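Local coordinates for putative branched chain amino acid ABC transporter, periplasmic amino acid-binding protein (Brucella ovis, PDB 7JFN), which serves in an amino-acid transport system, probably as the periplasmic protein that captures branched-chain amino acids for an ABC importer, at residues L111-G116 / Y130-S135; R158-N163 / A206-A211; G302-G307 / V334-G339. One frame throughout, in Å; residues are numbered along the deposited sequence. Where two conformers were deposited one is given.

Contact 1: residues L111-G116 / Y130-S135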
ATOM      1  N   LEU A 111     -14.207   9.051   9.976  1.00 17.48           N
ATOM      2  CA  LEU A 111     -13.501   8.693   8.755  1.00 18.80           C
ATOM      3  C   LEU A 111     -12.478   7.610   9.025  1.00 19.18           C
ATOM      4  O   LEU A 111     -11.796   7.636  10.056  1.00 20.44           O
ATOM      5  CB  LEU A 111     -12.768   9.915   8.171  1.00 22.33           C
ATOM      6  CG  LEU A 111     -13.634  10.921   7.434  1.00 25.14           C
ATOM      7  CD1 LEU A 111     -12.867  12.245   7.286  1.00 27.22           C
ATOM      8  CD2 LEU A 111     -13.992  10.391   6.047  1.00 27.31           C
ATOM      9  N   TYR A 112     -12.316   6.694   8.058  1.00 18.81           N
ATOM     10  CA  TYR A 112     -11.223   5.717   8.077  1.00 18.39           C
ATOM     11  C   TYR A 112     -10.291   6.019   6.906  1.00 18.22           C
ATOM     12  O   TYR A 112     -10.673   5.858   5.747  1.00 19.23           O
ATOM     13  CB  TYR A 112     -11.757   4.281   8.023  1.00 18.67           C
ATOM     14  CG  TYR A 112     -10.695   3.198   7.794  1.00 18.04           C
ATOM     15  CD1 TYR A 112      -9.386   3.329   8.311  1.00 17.55           C
ATOM     16  CD2 TYR A 112     -11.009   2.047   7.063  1.00 17.91           C
ATOM     17  CE1 TYR A 112      -8.421   2.330   8.063  1.00 17.98           C
ATOM     18  CE2 TYR A 112     -10.068   1.071   6.817  1.00 19.86           C
ATOM     19  CZ  TYR A 112      -8.787   1.209   7.330  1.00 21.10           C
ATOM     20  OH  TYR A 112      -7.862   0.245   7.049  1.00 20.22           O
ATOM     21  N   LEU A 113      -9.058   6.461   7.211  1.00 17.18           N
ATOM     22  CA  LEU A 113      -8.043   6.662   6.186  1.00 16.85           C
ATOM     23  C   LEU A 113      -7.171   5.412   6.165  1.00 17.66           C
ATOM     24  O   LEU A 113      -6.394   5.158   7.096  1.00 18.31           O
ATOM     25  CB  LEU A 113      -7.212   7.921   6.450  1.00 17.44           C
ATOM     26  CG  LEU A 113      -8.006   9.190   6.770  1.00 19.31           C
ATOM     27  CD1 LEU A 113      -7.003  10.333   6.972  1.00 23.12           C
ATOM     28  CD2 LEU A 113      -8.999   9.500   5.637  1.00 19.76           C
ATOM     29  N   ASN A 114      -7.312   4.631   5.103  1.00 18.59           N
ATOM     30  CA  ASN A 114      -6.595   3.376   4.938  1.00 18.99           C
ATOM     31  C   ASN A 114      -5.287   3.696   4.228  1.00 20.10           C
ATOM     32  O   ASN A 114      -5.289   4.072   3.056  1.00 17.75           O
ATOM     33  CB  ASN A 114      -7.481   2.403   4.158  1.00 17.49           C
ATOM     34  CG  ASN A 114      -6.736   1.209   3.617  1.00 18.05           C
ATOM     35  OD1 ASN A 114      -5.557   0.999   3.898  1.00 20.55           O
ATOM     36  ND2 ASN A 114      -7.440   0.411   2.807  1.00 19.08           N
ATOM     37  N   LEU A 115      -4.159   3.569   4.936  1.00 16.18           N
ATOM     38  CA  LEU A 115      -2.892   4.034   4.386  1.00 19.09           C
ATOM     39  C   LEU A 115      -2.065   2.905   3.789  1.00 20.10           C
ATOM     40  O   LEU A 115      -0.920   3.143   3.372  1.00 18.99           O
ATOM     41  CB  LEU A 115      -2.071   4.767   5.470  1.00 20.63           C
ATOM     42  CG  LEU A 115      -2.728   6.029   6.070  1.00 20.27           C
ATOM     43  CD1 LEU A 115      -1.719   6.748   6.983  1.00 27.17           C
ATOM     44  CD2 LEU A 115      -3.196   6.962   5.007  1.00 22.86           C
ATOM     45  N   GLY A 116      -2.600   1.687   3.735  1.00 18.51           N
ATOM     46  CA  GLY A 116      -1.796   0.633   3.151  1.00 20.39           C
ATOM     47  C   GLY A 116      -2.360  -0.773   3.052  1.00 19.46           C
ATOM     48  O   GLY A 116      -1.636  -1.687   2.656  1.00 20.66           O
ATOM     49  N   TYR A 130     -17.145   6.811   3.849  1.00 20.94           N
ATOM     50  CA  TYR A 130     -16.239   7.287   4.889  1.00 20.74           C
ATOM     51  C   TYR A 130     -14.946   6.484   4.969  1.00 21.75           C
ATOM     52  O   TYR A 130     -14.193   6.622   5.943  1.00 22.15           O
ATOM     53  CB  TYR A 130     -16.969   7.311   6.241  1.00 21.60           C
ATOM     54  CG  TYR A 130     -18.038   8.391   6.258  1.00 23.79           C
ATOM     55  CD1 TYR A 130     -17.700   9.724   6.517  1.00 23.73           C
ATOM     56  CD2 TYR A 130     -19.365   8.095   5.967  1.00 25.34           C
ATOM     57  CE1 TYR A 130     -18.665  10.724   6.515  1.00 26.01           C
ATOM     58  CE2 TYR A 130     -20.324   9.080   5.964  1.00 26.24           C
ATOM     59  CZ  TYR A 130     -19.970  10.392   6.238  1.00 24.71           C
ATOM     60  OH  TYR A 130     -20.945  11.370   6.232  1.00 27.67           O
ATOM     61  N   HIS A 131     -14.662   5.663   3.955  1.00 19.62           N
ATOM     62  CA  HIS A 131     -13.366   5.018   3.784  1.00 18.33           C
ATOM     63  C   HIS A 131     -12.687   5.623   2.569  1.00 17.40           C
ATOM     64  O   HIS A 131     -13.339   5.884   1.543  1.00 18.48           O
ATOM     65  CB  HIS A 131     -13.480   3.494   3.603  1.00 19.11           C
ATOM     66  CG  HIS A 131     -12.269   2.857   2.956  1.00 18.24           C
ATOM     67  ND1 HIS A 131     -12.195   2.609   1.598  1.00 20.14           N
ATOM     68  CD2 HIS A 131     -11.102   2.409   3.482  1.00 19.75           C
ATOM     69  CE1 HIS A 131     -11.035   2.030   1.318  1.00 18.00           C
ATOM     70  NE2 HIS A 131     -10.351   1.906   2.445  1.00 18.54           N
ATOM     71  N   PHE A 132     -11.392   5.906   2.728  1.00 19.38           N
ATOM     72  CA  PHE A 132     -10.517   6.329   1.640  1.00 18.87           C
ATOM     73  C   PHE A 132      -9.256   5.490   1.680  1.00 16.81           C
ATOM     74  O   PHE A 132      -8.644   5.362   2.745  1.00 18.69           O
ATOM     75  CB  PHE A 132     -10.132   7.813   1.772  1.00 19.30           C
ATOM     76  CG  PHE A 132     -11.279   8.752   1.546  1.00 19.49           C
ATOM     77  CD1 PHE A 132     -11.511   9.322   0.287  1.00 18.83           C
ATOM     78  CD2 PHE A 132     -12.133   9.065   2.591  1.00 21.77           C
ATOM     79  CE1 PHE A 132     -12.578  10.187   0.094  1.00 21.68           C
ATOM     80  CE2 PHE A 132     -13.210   9.936   2.391  1.00 21.96           C
ATOM     81  CZ  PHE A 132     -13.425  10.500   1.142  1.00 23.47           C
ATOM     82  N   ARG A 133      -8.865   4.934   0.526  1.00 17.60           N
ATOM     83  CA  ARG A 133      -7.603   4.208   0.407  1.00 17.33           C
ATOM     84  C   ARG A 133      -6.570   5.058  -0.323  1.00 17.08           C
ATOM     85  O   ARG A 133      -6.811   5.531  -1.438  1.00 18.67           O
ATOM     86  CB  ARG A 133      -7.768   2.879  -0.332  1.00 20.49           C
ATOM     87  CG  ARG A 133      -6.389   2.286  -0.666  1.00 18.43           C
ATOM     88  CD  ARG A 133      -6.425   0.752  -0.767  1.00 19.45           C
ATOM     89  NE  ARG A 133      -7.401   0.209  -1.713  1.00 18.57           N
ATOM     90  CZ  ARG A 133      -7.850  -1.054  -1.657  1.00 19.87           C
ATOM     91  NH1 ARG A 133      -8.718  -1.514  -2.556  1.00 17.71           N
ATOM     92  NH2 ARG A 133      -7.391  -1.874  -0.719  1.00 19.58           N
ATOM     93  N   PHE A 134      -5.408   5.217   0.295  1.00 19.35           N
ATOM     94  CA  PHE A 134      -4.374   6.081  -0.243  1.00 18.69           C
ATOM     95  C   PHE A 134      -3.197   5.313  -0.821  1.00 20.11           C
ATOM     96  O   PHE A 134      -2.274   5.923  -1.385  1.00 23.39           O
ATOM     97  CB  PHE A 134      -3.896   7.023   0.866  1.00 20.50           C
ATOM     98  CG  PHE A 134      -4.957   8.006   1.290  1.00 19.72           C
ATOM     99  CD1 PHE A 134      -5.106   9.203   0.617  1.00 25.17           C
ATOM    100  CD2 PHE A 134      -5.807   7.708   2.328  1.00 25.94           C
ATOM    101  CE1 PHE A 134      -6.101  10.121   1.002  1.00 25.41           C
ATOM    102  CE2 PHE A 134      -6.799   8.601   2.720  1.00 25.66           C
ATOM    103  CZ  PHE A 134      -6.933   9.813   2.058  1.00 22.37           C
ATOM    104  N   SER A 135      -3.245   3.999  -0.753  1.00 20.42           N
ATOM    105  CA  SER A 135      -2.180   3.110  -1.140  1.00 22.53           C
ATOM    106  C   SER A 135      -2.555   2.353  -2.394  1.00 19.07           C
ATOM    107  O   SER A 135      -3.702   2.406  -2.855  1.00 19.58           O
ATOM    108  CB  SER A 135      -1.925   2.120   0.004  1.00 19.96           C
ATOM    109  OG  SER A 135      -3.061   1.255   0.138  1.00 20.67           O
TER

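Contact 2: residues R158-N163 / A206-A211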
ATOM      1  N   ARG A 158       4.824 -16.307 -21.585  1.00 39.27           N
ATOM      2  CA  ARG A 158       4.351 -17.346 -20.682  1.00 34.27           C
ATOM      3  C   ARG A 158       4.617 -16.926 -19.248  1.00 34.26           C
ATOM      4  O   ARG A 158       5.741 -16.556 -18.907  1.00 32.63           O
ATOM      5  CB  ARG A 158       5.026 -18.683 -20.996  1.00 36.17           C
ATOM      6  CG  ARG A 158       4.586 -19.249 -22.338  1.00 36.53           C
ATOM      7  CD  ARG A 158       5.369 -20.501 -22.726  1.00 39.69           C
ATOM      8  NE  ARG A 158       5.083 -21.636 -21.856  1.00 38.10           N
ATOM      9  CZ  ARG A 158       4.073 -22.487 -22.032  1.00 38.28           C
ATOM     10  NH1 ARG A 158       3.229 -22.335 -23.052  1.00 41.38           N
ATOM     11  NH2 ARG A 158       3.898 -23.489 -21.185  1.00 41.14           N
ATOM     12  N   ALA A 159       3.583 -16.980 -18.419  1.00 28.62           N
ATOM     13  CA  ALA A 159       3.687 -16.556 -17.033  1.00 26.19           C
ATOM     14  C   ALA A 159       3.078 -17.615 -16.125  1.00 27.21           C
ATOM     15  O   ALA A 159       2.265 -18.446 -16.545  1.00 31.65           O
ATOM     16  CB  ALA A 159       3.009 -15.195 -16.803  1.00 28.42           C
ATOM     17  N   TYR A 160       3.524 -17.593 -14.871  1.00 25.96           N
ATOM     18  CA  TYR A 160       3.016 -18.449 -13.814  1.00 26.55           C
ATOM     19  C   TYR A 160       2.520 -17.536 -12.701  1.00 25.70           C
ATOM     20  O   TYR A 160       3.103 -16.478 -12.467  1.00 24.31           O
ATOM     21  CB  TYR A 160       4.125 -19.380 -13.279  1.00 25.33           C
ATOM     22  CG  TYR A 160       3.633 -20.599 -12.531  1.00 24.34           C
ATOM     23  CD1 TYR A 160       3.584 -21.835 -13.167  1.00 30.88           C
ATOM     24  CD2 TYR A 160       3.213 -20.515 -11.205  1.00 25.13           C
ATOM     25  CE1 TYR A 160       3.134 -22.962 -12.508  1.00 28.13           C
ATOM     26  CE2 TYR A 160       2.754 -21.662 -10.531  1.00 29.03           C
ATOM     27  CZ  TYR A 160       2.715 -22.865 -11.201  1.00 28.29           C
ATOM     28  OH  TYR A 160       2.276 -24.016 -10.574  1.00 33.51           O
ATOM     29  N   SER A 161       1.458 -17.944 -12.012  1.00 22.38           N
ATOM     30  CA  SER A 161       0.912 -17.203 -10.874  1.00 20.32           C
ATOM     31  C   SER A 161       1.051 -18.072  -9.635  1.00 21.08           C
ATOM     32  O   SER A 161       0.553 -19.203  -9.613  1.00 24.86           O
ATOM     33  CB  SER A 161      -0.574 -16.857 -11.111  1.00 23.07           C
ATOM     34  OG  SER A 161      -1.176 -16.317  -9.935  1.00 23.83           O
ATOM     35  N   ILE A 162       1.726 -17.569  -8.604  1.00 20.36           N
ATOM     36  CA  ILE A 162       1.853 -18.345  -7.374  1.00 24.09           C
ATOM     37  C   ILE A 162       1.644 -17.399  -6.200  1.00 22.43           C
ATOM     38  O   ILE A 162       2.328 -16.375  -6.083  1.00 20.72           O
ATOM     39  CB  ILE A 162       3.194 -19.100  -7.269  1.00 22.64           C
ATOM     40  CG1 ILE A 162       3.284 -19.865  -5.931  1.00 24.07           C
ATOM     41  CG2 ILE A 162       4.411 -18.157  -7.482  1.00 23.33           C
ATOM     42  CD1 ILE A 162       4.439 -20.896  -5.883  1.00 24.16           C
ATOM     43  N   ASN A 163       0.666 -17.709  -5.357  1.00 22.29           N
ATOM     44  CA  ASN A 163       0.304 -16.800  -4.278  1.00 21.45           C
ATOM     45  C   ASN A 163      -0.128 -17.591  -3.055  1.00 24.43           C
ATOM     46  O   ASN A 163      -0.284 -18.818  -3.092  1.00 24.07           O
ATOM     47  CB  ASN A 163      -0.821 -15.856  -4.723  1.00 22.69           C
ATOM     48  CG  ASN A 163      -0.403 -14.990  -5.885  1.00 23.94           C
ATOM     49  OD1 ASN A 163       0.308 -14.005  -5.692  1.00 22.95           O
ATOM     50  ND2 ASN A 163      -0.824 -15.371  -7.115  1.00 22.11           N
ATOM     51  N   ALA A 206       9.594 -26.827  -8.929  1.00 28.40           N
ATOM     52  CA  ALA A 206       9.666 -27.874  -9.940  1.00 30.92           C
ATOM     53  C   ALA A 206       8.484 -27.789 -10.900  1.00 29.96           C
ATOM     54  O   ALA A 206       8.646 -27.989 -12.109  1.00 34.27           O
ATOM     55  CB  ALA A 206       9.719 -29.252  -9.278  1.00 35.72           C
ATOM     56  N   LYS A 207       7.292 -27.500 -10.370  1.00 30.78           N
ATOM     57  CA  LYS A 207       6.114 -27.264 -11.211  1.00 34.08           C
ATOM     58  C   LYS A 207       6.294 -26.045 -12.109  1.00 37.10           C
ATOM     59  O   LYS A 207       5.913 -26.066 -13.287  1.00 34.51           O
ATOM     60  CB  LYS A 207       4.869 -27.069 -10.348  1.00 37.58           C
ATOM     61  CG  LYS A 207       4.282 -28.349  -9.771  1.00 49.27           C
ATOM     62  CD  LYS A 207       2.870 -28.098  -9.260  1.00 56.70           C
ATOM     63  CE  LYS A 207       1.957 -27.584 -10.381  1.00 57.66           C
ATOM     64  NZ  LYS A 207       0.518 -27.614 -10.000  1.00 51.08           N
ATOM     65  N   ILE A 208       6.853 -24.965 -11.567  1.00 30.01           N
ATOM     66  CA  ILE A 208       7.077 -23.777 -12.379  1.00 30.73           C
ATOM     67  C   ILE A 208       8.091 -24.073 -13.475  1.00 32.41           C
ATOM     68  O   ILE A 208       7.920 -23.649 -14.622  1.00 34.28           O
ATOM     69  CB  ILE A 208       7.516 -22.597 -11.494  1.00 27.70           C
ATOM     70  CG1 ILE A 208       6.412 -22.245 -10.497  1.00 26.67           C
ATOM     71  CG2 ILE A 208       7.881 -21.383 -12.349  1.00 28.18           C
ATOM     72  CD1 ILE A 208       6.827 -21.228  -9.449  1.00 25.50           C
ATOM     73  N   GLN A 209       9.172 -24.784 -13.131  1.00 28.99           N
ATOM     74  CA  GLN A 209      10.151 -25.185 -14.138  0.53 33.23           C
ATOM     75  C   GLN A 209       9.494 -26.005 -15.236  1.00 36.57           C
ATOM     76  O   GLN A 209       9.769 -25.800 -16.424  1.00 39.86           O
ATOM     77  CB  GLN A 209      11.294 -25.970 -13.484  0.53 36.49           C
ATOM     78  CG  GLN A 209      12.569 -25.146 -13.298  0.53 39.89           C
ATOM     79  CD  GLN A 209      13.665 -25.873 -12.525  0.53 41.15           C
ATOM     80  OE1 GLN A 209      13.406 -26.842 -11.813  0.53 38.82           O
ATOM     81  NE2 GLN A 209      14.897 -25.400 -12.667  0.53 40.95           N
ATOM     82  N   ALA A 210       8.603 -26.925 -14.854  1.00 39.45           N
ATOM     83  CA  ALA A 210       7.916 -27.762 -15.833  1.00 40.00           C
ATOM     84  C   ALA A 210       7.009 -26.943 -16.748  1.00 38.99           C
ATOM     85  O   ALA A 210       6.744 -27.357 -17.885  1.00 44.01           O
ATOM     86  CB  ALA A 210       7.113 -28.849 -15.113  1.00 36.68           C
ATOM     87  N   ALA A 211       6.533 -25.785 -16.285  1.00 35.07           N
ATOM     88  CA  ALA A 211       5.612 -24.965 -17.067  1.00 38.08           C
ATOM     89  C   ALA A 211       6.321 -24.114 -18.113  1.00 41.06           C
ATOM     90  O   ALA A 211       5.649 -23.558 -18.989  1.00 39.35           O
ATOM     91  CB  ALA A 211       4.780 -24.058 -16.145  1.00 34.99           C
TER

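Contact 3: residues G302-G307 / V334-G339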
ATOM      1  N   GLY A 302      -0.411   9.939   0.945  1.00 19.73           N
ATOM      2  CA  GLY A 302      -1.832   9.989   1.246  1.00 20.00           C
ATOM      3  C   GLY A 302      -2.163  11.045   2.284  1.00 19.61           C
ATOM      4  O   GLY A 302      -3.153  11.773   2.155  1.00 21.69           O
ATOM      5  N   LEU A 303      -1.347  11.147   3.332  1.00 19.50           N
ATOM      6  CA  LEU A 303      -1.599  12.189   4.316  1.00 18.44           C
ATOM      7  C   LEU A 303      -1.270  13.580   3.784  1.00 18.68           C
ATOM      8  O   LEU A 303      -1.790  14.575   4.310  1.00 20.91           O
ATOM      9  CB  LEU A 303      -0.813  11.878   5.598  1.00 18.50           C
ATOM     10  CG  LEU A 303      -1.360  10.662   6.357  1.00 19.62           C
ATOM     11  CD1 LEU A 303      -0.499  10.373   7.603  1.00 21.22           C
ATOM     12  CD2 LEU A 303      -2.833  10.950   6.745  1.00 22.89           C
ATOM     13  N   GLN A 304      -0.435  13.675   2.748  1.00 22.19           N
ATOM     14  CA  GLN A 304      -0.228  14.945   2.053  1.00 22.07           C
ATOM     15  C   GLN A 304      -1.491  15.366   1.309  1.00 19.03           C
ATOM     16  O   GLN A 304      -1.905  16.533   1.381  1.00 22.50           O
ATOM     17  CB  GLN A 304       0.942  14.818   1.078  1.00 26.08           C
ATOM     18  CG  GLN A 304       2.285  14.932   1.749  1.00 26.39           C
ATOM     19  CD  GLN A 304       3.465  14.831   0.782  1.00 34.38           C
ATOM     20  OE1 GLN A 304       3.284  14.768  -0.432  1.00 32.50           O
ATOM     21  NE2 GLN A 304       4.687  14.829   1.334  1.00 42.36           N
ATOM     22  N   LEU A 305      -2.120  14.422   0.599  1.00 21.69           N
ATOM     23  CA  LEU A 305      -3.418  14.691  -0.012  1.00 22.57           C
ATOM     24  C   LEU A 305      -4.451  15.056   1.045  1.00 24.49           C
ATOM     25  O   LEU A 305      -5.238  15.994   0.857  1.00 22.87           O
ATOM     26  CB  LEU A 305      -3.897  13.481  -0.831  1.00 22.61           C
ATOM     27  CG  LEU A 305      -5.244  13.749  -1.535  1.00 22.65           C
ATOM     28  CD1 LEU A 305      -5.110  14.816  -2.630  1.00 20.86           C
ATOM     29  CD2 LEU A 305      -5.801  12.507  -2.141  1.00 25.05           C
ATOM     30  N   PHE A 306      -4.469  14.321   2.159  1.00 22.33           N
ATOM     31  CA  PHE A 306      -5.352  14.664   3.273  1.00 23.14           C
ATOM     32  C   PHE A 306      -5.105  16.091   3.772  1.00 26.04           C
ATOM     33  O   PHE A 306      -6.060  16.836   4.023  1.00 23.79           O
ATOM     34  CB  PHE A 306      -5.162  13.636   4.392  1.00 18.73           C
ATOM     35  CG  PHE A 306      -5.950  13.924   5.641  1.00 20.70           C
ATOM     36  CD1 PHE A 306      -7.330  13.829   5.645  1.00 26.41           C
ATOM     37  CD2 PHE A 306      -5.296  14.264   6.820  1.00 23.79           C
ATOM     38  CE1 PHE A 306      -8.054  14.082   6.809  1.00 27.36           C
ATOM     39  CE2 PHE A 306      -6.008  14.531   7.978  1.00 27.27           C
ATOM     40  CZ  PHE A 306      -7.388  14.435   7.971  1.00 24.05           C
ATOM     41  N   GLY A 307      -3.834  16.496   3.928  1.00 21.74           N
ATOM     42  CA  GLY A 307      -3.552  17.843   4.404  1.00 23.46           C
ATOM     43  C   GLY A 307      -4.001  18.903   3.415  1.00 26.11           C
ATOM     44  O   GLY A 307      -4.467  19.979   3.804  1.00 25.14           O
ATOM     45  N   VAL A 334      -2.723  17.071  -4.951  1.00 25.33           N
ATOM     46  CA  VAL A 334      -1.498  17.643  -4.413  1.00 26.36           C
ATOM     47  C   VAL A 334      -0.337  17.136  -5.244  1.00 25.78           C
ATOM     48  O   VAL A 334      -0.355  16.009  -5.741  1.00 26.20           O
ATOM     49  CB  VAL A 334      -1.321  17.279  -2.912  1.00 25.60           C
ATOM     50  CG1 VAL A 334      -1.118  15.794  -2.729  1.00 25.38           C
ATOM     51  CG2 VAL A 334      -0.218  18.134  -2.250  1.00 35.13           C
ATOM     52  N   LYS A 335       0.673  17.977  -5.398  1.00 29.49           N
ATOM     53  CA  LYS A 335       1.924  17.534  -5.996  1.00 27.46           C
ATOM     54  C   LYS A 335       2.805  16.940  -4.910  1.00 26.17           C
ATOM     55  O   LYS A 335       3.252  17.661  -4.011  1.00 35.51           O
ATOM     56  CB  LYS A 335       2.644  18.701  -6.678  1.00 30.03           C
ATOM     57  CG  LYS A 335       2.073  19.070  -8.014  1.00 45.41           C
ATOM     58  CD  LYS A 335       3.166  19.477  -8.989  1.00 50.12           C
ATOM     59  CE  LYS A 335       2.895  18.892 -10.367  1.00 45.72           C
ATOM     60  NZ  LYS A 335       1.512  19.198 -10.821  1.00 48.98           N
ATOM     61  N   THR A 336       3.077  15.659  -5.008  1.00 26.01           N
ATOM     62  CA  THR A 336       3.959  14.970  -4.083  1.00 28.44           C
ATOM     63  C   THR A 336       5.346  14.872  -4.670  1.00 31.09           C
ATOM     64  O   THR A 336       5.586  15.280  -5.814  1.00 31.20           O
ATOM     65  CB  THR A 336       3.438  13.561  -3.782  1.00 28.56           C
ATOM     66  OG1 THR A 336       3.637  12.732  -4.930  1.00 25.31           O
ATOM     67  CG2 THR A 336       1.962  13.591  -3.376  1.00 29.19           C
ATOM     68  N   PRO A 337       6.302  14.352  -3.899  1.00 32.42           N
ATOM     69  CA  PRO A 337       7.639  14.101  -4.463  1.00 36.61           C
ATOM     70  C   PRO A 337       7.637  13.179  -5.669  1.00 36.24           C
ATOM     71  O   PRO A 337       8.633  13.161  -6.404  1.00 32.52           O
ATOM     72  CB  PRO A 337       8.388  13.479  -3.280  1.00 32.07           C
ATOM     73  CG  PRO A 337       7.796  14.234  -2.079  1.00 34.89           C
ATOM     74  CD  PRO A 337       6.315  14.271  -2.421  1.00 35.06           C
ATOM     75  N   MET A 338       6.565  12.408  -5.888  1.00 30.76           N
ATOM     76  CA  MET A 338       6.457  11.511  -7.028  0.70 29.49           C
ATOM     77  C   MET A 338       5.529  12.026  -8.120  1.00 31.03           C
ATOM     78  O   MET A 338       5.392  11.368  -9.160  1.00 36.33           O
ATOM     79  CB  MET A 338       5.975  10.125  -6.567  0.70 28.11           C
ATOM     80  CG  MET A 338       7.076   9.225  -6.076  0.70 29.42           C
ATOM     81  SD  MET A 338       8.398   9.039  -7.312  0.70 25.84           S
ATOM     82  CE  MET A 338       7.501   8.340  -8.693  0.70 30.38           C
ATOM     83  N   GLY A 339       4.881  13.172  -7.920  1.00 33.56           N
ATOM     84  CA  GLY A 339       3.949  13.669  -8.918  1.00 30.69           C
ATOM     85  C   GLY A 339       2.543  13.816  -8.358  1.00 33.95           C
ATOM     86  O   GLY A 339       2.374  13.866  -7.138  1.00 32.40           O
TER

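Contact 1: residues L111-G116 / Y130-S135
Tyr112 N donates to Tyr130 O at 2.8 Å, the first rung of a parallel β-ladder at one edge of the five-stranded parallel sheet of this periplasmic-binding-protein fold. The ladder continues through Phe132 N to Tyr112 O, Asn114 N to Phe132 O (2.8 Å) and Phe134 N to Asn114 O, so the carbonyls of both strands are used in turn; no helix intervenes in the connection between them. On one face Tyr112, His131, Asn114 and Arg133 lie together. Asn114 ND2 donates to His131 NE2 at 3.3 Å, in the plane of both amide and imidazole although those planes stand 44° apart, and the imidazole CD2 lies 3.6 Å from Tyr112 CD2. Arg133 runs alongside Asn114 and carries its guanidinium on to Ala119 O and Gln349. The other face is apolar: Leu111 CD2 meets the ring edge of Phe132 at CE2, 3.8 Å away, and Leu113 CD2 does the same at Phe134 CE2, while helices 296-311 and 322-331 pack over them. Where the strand ends, Asn114 OD1 closes an Asx turn, accepting from Gly116 N at 3.0 Å and also from Ala117 N.

Contact 2: residues R158-N163 / A206-A211
Ile208 CG1 sits squarely over the ring of Tyr160, 3.5 Å from the ring centroid and only 5° off the normal, a CH-pi contact at the heart of a helix packed on a β-sheet. The unit is an α/β layer with β-alpha-beta topology: helix 202-211 belongs to the crossover from strand 186-193 to strand 215-218, and strand 158-164 lies between those two, so the helix runs roughly antiparallel across the middle strand. With CG anti to the backbone N (chi1 -161°) the Tyr160 ring leans over toward strand 186-193 and turns one face to the isoleucine. Further along the strand, Ile162 CD1 approaches Ile208 CD1 at 4.3 Å, a looser touch that extends the apolar patch; Val216 of the adjoining strand packs on both isoleucines. The ring of Tyr160 is also met in its own plane, where Ala211 CB comes to CD1 at 3.9 Å. Face and edge are thus taken by residues about one helical turn apart, which limits how far the ring can shift or turn. At its far end the phenol passes across the Lys207 chain at about a right angle, OH lying 3.6 Å from CE; the hydroxyl itself is hydrogen-bonded to Thr191 OG1 of strand 186-193, and the lysine ammonium makes a long, weak ion pair with Asp189. The polar edge lies at the opposite end of the contact. Arg158, beginning the strand, bends back at its third torsion and turns the guanidinium edge to the backbone carbonyls of Ala211 and Asn212. NE is hydrogen-bonded to Asn212 O, and NH2 donates to Ala211 O at 2.8 Å and 171°, with the oxygen lying in the guanidinium plane.

Contact 3: residues G302-G307 / V334-G339
Val334 holds CG1 between its backbone N and carbonyl carbon (chi1 65°), and this turns that methyl to the backbone of Leu305, 3.7 Å from CA. Leu305 in turn has CG anti to its N (chi1 -178°), which places CD1 beside the same strand residue, 4.1 Å from Val334 CG1. One side of helix 296-311 therefore rests on the first strand of a β-hairpin through this valine methyl, which also lies against the backbone carbon of Gln304, and through the Gln304 side chain. Gln304 reaches further along the hairpin. Its extended chain carries the amide to the turn: OE1 comes within 3.4 Å of Thr336 CG2 and 3.7 Å of Pro337 CD. No hydrogen bond joins the two segments, and the amide oxygen meets carbon-bound hydrogens here; the contact is van der Waals packing on a modest, partly buried area. The glutamine touches a turn held by several hydrogen bonds. Thr336 to Gly339 form a type I turn with Pro337 and Met338 at its corners, closed by backbone hydrogen bonds in both directions between Thr336 and Gly339. The threonine hydroxyl strengthens it twice: OG1 accepts from Met338 N at 3.1 Å, an ST turn, and donates to Gly339 O at 2.8 Å. That carbonyl oxygen thus has two donors, Thr336 N and OG1, which come from opposite faces of its plane. Around the contact, Phe301, a turn earlier in the helix, packs on Thr336, Pro337 and Met338, Glu308 meets Val334, and Tyr341 of the partner strand 339-343 lies against Val334 and Thr336; helix 26-44 flanks the helix through Gln38, which touches both Leu303 and Gln304.

Overall arrangement
Contacts 1 and 3 share one lobe and touch directly: the apolar side of contact 1 lies on helix 296-311, with Phe134 against Gly302 and Leu305, Leu113 against Phe306, and Leu115 against Leu303. Contact 2 lies across the chain's centre, about 34 Å from contact 1 and 38 Å from contact 3, centre to centre, although contacts 2 and 3 reach the same branched mixed sheet. Contact 1 is buried and is built from strand-to-strand backbone hydrogen bonds. The other two set a helix on a strand and are only partly buried: contact 2 combines packing on an aromatic face with an arginine-to-carbonyl bond at its edge, whereas contact 3 has no hydrogen bond between its segments.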